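Local coordinates for protein NADH-dependent FAD reductase (PDB 4R82) that reduces FAD with NADH and releases the FADH2 that a halogenase and a monooxygenase need to build the enediyne antibiotic C-1027, at residues D19-Q22 against L23-F27. Sequence-based numbering, arbitrary orientation. Where two conformers were deposited one is given.
Sequences DRVQ and LRRVF. With CA (calcium ion), chain E; NAD (nicotinamide-adenine-dinucleotide), chain C; NAD (nicotinamide-adenine-dinucleotide), chain D.
The N-capped helix 20-27 borders the NAD pocket of this flavin reductase through R24 and F27, and its turns carry the contact between D19-Q22 and L23-F27. Successive i to i+4 bonds establish the helix: L23 N reaches D19 O at 2.8 Å, and the amides of R24, R25 and V26 donate to the carbonyls of R20, V21 and Q22. D19 is the N-cap. Its CG stands anti to the backbone N (chi1 -171°), which lets OD1 accept from Q22 N on its anti side (2.9 Å, 163° at the hydrogen), while OD2 binds a calcium ion at 2.3 Å. On the outer side V21 and R25 run side by side, with V21 CG1 over one face of the guanidinium, offset toward its rim; R25 NH1 also forms a salt bridge with E13. R24 packs CB and CG against R20 O, each at 3.3 Å, then bends at chi3 (69°) toward the dinucleotide. Its guanidinium meets the phosphate group of one bound NAD, deposited as a fragment: NE donates to O3 on PA at 2.9 Å, and NH1 to both O3 and O1A, the latter at 3.0 Å. The adenine N7A of that NAD lies over one guanidinium face, 3.6 Å above its plane and offset toward the rim.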
loop_
_atom_site.group_PDB
_atom_site.type_symbol
_atom_site.label_atom_id
_atom_site.label_comp_id
_atom_site.label_asym_id
_atom_site.label_seq_id
_atom_site.Cartn_x
_atom_site.Cartn_y
_atom_site.Cartn_z
ATOM N N ASP A 19 -14.249 14.498 -7.790
ATOM C CA ASP A 19 -13.917 15.538 -6.822
ATOM C C ASP A 19 -12.645 15.093 -6.118
ATOM O O ASP A 19 -12.664 14.128 -5.351
ATOM C CB ASP A 19 -15.068 15.707 -5.826
ATOM C CG ASP A 19 -14.889 16.911 -4.914
ATOM O OD1 ASP A 19 -14.024 16.863 -4.013
ATOM O OD2 ASP A 19 -15.621 17.899 -5.091
ATOM N N ARG A 20 -11.530 15.769 -6.391
ATOM C CA ARG A 20 -10.257 15.312 -5.837
ATOM C C ARG A 20 -10.126 15.551 -4.328
ATOM O O ARG A 20 -9.342 14.863 -3.669
ATOM C CB ARG A 20 -9.067 15.883 -6.630
ATOM C CG ARG A 20 -8.981 15.305 -8.045
ATOM C CD ARG A 20 -8.261 16.223 -9.035
ATOM N NE ARG A 20 -6.823 16.316 -8.804
ATOM C CZ ARG A 20 -5.899 16.007 -9.710
ATOM N NH1 ARG A 20 -6.257 15.583 -10.910
ATOM N NH2 ARG A 20 -4.612 16.124 -9.417
ATOM N N VAL A 21 -10.883 16.498 -3.786
ATOM C CA VAL A 21 -10.933 16.688 -2.338
ATOM C C VAL A 21 -11.557 15.437 -1.708
ATOM O O VAL A 21 -11.001 14.839 -0.777
ATOM C CB VAL A 21 -11.732 17.955 -1.957
ATOM C CG1 VAL A 21 -11.953 18.016 -0.462
ATOM C CG2 VAL A 21 -10.993 19.184 -2.420
ATOM N N GLN A 22 -12.700 15.024 -2.245
ATOM C CA GLN A 22 -13.386 13.826 -1.763
ATOM C C GLN A 22 -12.603 12.549 -2.006
ATOM O O GLN A 22 -12.576 11.650 -1.162
ATOM C CB GLN A 22 -14.763 13.701 -2.425
ATOM C CG GLN A 22 -15.793 14.671 -1.904
ATOM C CD GLN A 22 -17.195 14.195 -2.214
ATOM O OE1 GLN A 22 -17.546 13.994 -3.372
ATOM N NE2 GLN A 22 -17.989 13.966 -1.174
ATOM N N LEU A 23 -11.977 12.454 -3.171
ATOM C CA LEU A 23 -11.186 11.274 -3.492
ATOM C C LEU A 23 -10.018 11.147 -2.526
ATOM O O LEU A 23 -9.674 10.041 -2.086
ATOM C CB LEU A 23 -10.678 11.353 -4.931
ATOM C CG LEU A 23 -10.046 10.070 -5.471
ATOM C CD1 LEU A 23 -11.078 8.937 -5.512
ATOM C CD2 LEU A 23 -9.458 10.323 -6.853
ATOM N N ARG A 24 -9.403 12.268 -2.176
ATOM C CA ARG A 24 -8.268 12.192 -1.265
ATOM C C ARG A 24 -8.748 11.797 0.123
ATOM O O ARG A 24 -8.023 11.138 0.852
ATOM C CB ARG A 24 -7.488 13.506 -1.233
ATOM C CG ARG A 24 -6.546 13.647 -2.423
ATOM C CD ARG A 24 -6.063 15.084 -2.611
ATOM N NE ARG A 24 -5.172 15.519 -1.539
ATOM C CZ ARG A 24 -4.326 16.540 -1.646
ATOM N NH1 ARG A 24 -3.554 16.875 -0.620
ATOM N NH2 ARG A 24 -4.251 17.229 -2.782
ATOM N N ARG A 25 -9.969 12.184 0.475
ATOM C CA ARG A 25 -10.546 11.750 1.752
ATOM C C ARG A 25 -10.676 10.238 1.799
ATOM O O ARG A 25 -10.311 9.605 2.797
ATOM C CB ARG A 25 -11.920 12.363 1.997
ATOM C CG ARG A 25 -11.896 13.825 2.359
ATOM C CD ARG A 25 -13.287 14.295 2.743
ATOM N NE ARG A 25 -13.311 15.732 2.950
ATOM C CZ ARG A 25 -14.257 16.531 2.468
ATOM N NH1 ARG A 25 -15.254 16.024 1.758
ATOM N NH2 ARG A 25 -14.208 17.836 2.700
ATOM N N VAL A 26 -11.204 9.644 0.733
ATOM C CA VAL A 26 -11.384 8.188 0.746
ATOM C C VAL A 26 -10.058 7.438 0.592
ATOM O O VAL A 26 -9.876 6.369 1.193
ATOM C CB VAL A 26 -12.475 7.694 -0.253
ATOM C CG1 VAL A 26 -11.982 7.770 -1.678
ATOM C CG2 VAL A 26 -12.895 6.264 0.089
ATOM N N PHE A 27 -9.118 7.989 -0.180
ATOM C CA PHE A 27 -7.793 7.379 -0.240
ATOM C C PHE A 27 -7.166 7.349 1.155
ATOM O O PHE A 27 -6.475 6.379 1.524
ATOM C CB PHE A 27 -6.866 8.134 -1.200
ATOM C CG PHE A 27 -7.133 7.865 -2.662
ATOM C CD1 PHE A 27 -8.061 6.914 -3.057
ATOM C CD2 PHE A 27 -6.419 8.552 -3.639
ATOM C CE1 PHE A 27 -8.293 6.670 -4.410
ATOM C CE2 PHE A 27 -6.630 8.297 -4.993
ATOM C CZ PHE A 27 -7.568 7.355 -5.372
HETATM CA CA CA E . -17.102 18.912 -6.475
HETATM P PA NAD C . -3.886 14.279 2.012
HETATM O O1A NAD C . -2.604 14.764 1.340
HETATM O O2A NAD C . -3.896 14.742 3.455
HETATM O O5B NAD C . -3.858 12.710 2.026
HETATM C C5B NAD C . -4.971 11.906 1.878
HETATM C C4B NAD C . -4.835 10.797 0.925
HETATM O O4B NAD C . -4.788 11.333 -0.368
HETATM C C3B NAD C . -3.579 10.060 1.136
HETATM O O3B NAD C . -3.815 8.706 0.885
HETATM C C2B NAD C . -2.682 10.578 0.109
HETATM O O2B NAD C . -1.672 9.686 -0.204
HETATM C C1B NAD C . -3.590 10.792 -1.008
HETATM N N9A NAD C . -3.114 11.760 -2.006
HETATM C C8A NAD C . -2.843 13.065 -1.809
HETATM N N7A NAD C . -2.435 13.636 -2.955
HETATM C C5A NAD C . -2.441 12.675 -3.906
HETATM C C6A NAD C . -2.123 12.653 -5.265
HETATM N N6A NAD C . -1.692 13.800 -5.906
HETATM N N1A NAD C . -2.251 11.504 -5.943
HETATM C C2A NAD C . -2.658 10.373 -5.349
HETATM N N3A NAD C . -2.980 10.360 -4.048
HETATM C C4A NAD C . -2.877 11.485 -3.309
HETATM O O3 NAD C . -5.143 14.876 1.274
HETATM P PA NAD D . 0.296 17.654 3.029
HETATM O O1A NAD D . -1.216 17.745 3.234
HETATM O O2A NAD D . 0.873 19.032 2.778
HETATM O O5B NAD D . 0.634 16.740 1.796
HETATM C C5B NAD D . 1.660 17.159 0.980
HETATM C C4B NAD D . 1.581 16.788 -0.423
HETATM O O4B NAD D . 1.705 15.413 -0.497
HETATM C C3B NAD D . 0.265 17.124 -1.001
HETATM O O3B NAD D . 0.525 18.006 -2.042
HETATM C C2B NAD D . -0.263 15.871 -1.549
HETATM O O2B NAD D . -0.887 16.059 -2.775
HETATM C C1B NAD D . 0.954 15.056 -1.678
HETATM N N9A NAD D . 0.752 13.600 -1.726
HETATM C C8A NAD D . 0.418 12.761 -0.719
HETATM N N7A NAD D . 0.306 11.510 -1.194
HETATM C C5A NAD D . 0.591 11.558 -2.524
HETATM C C6A NAD D . 0.653 10.616 -3.545
HETATM N N6A NAD D . 0.381 9.288 -3.277
HETATM N N1A NAD D . 0.976 11.018 -4.790
HETATM C C2A NAD D . 1.243 12.296 -5.087
HETATM N N3A NAD D . 1.180 13.226 -4.118
HETATM C C4A NAD D . 0.877 12.878 -2.851
HETATM O O3 NAD D . 0.973 17.026 4.317
HETATM O O HOH W 1 -16.758 17.371 -8.439
HETATM O O HOH W 2 -18.448 17.029 -6.083
#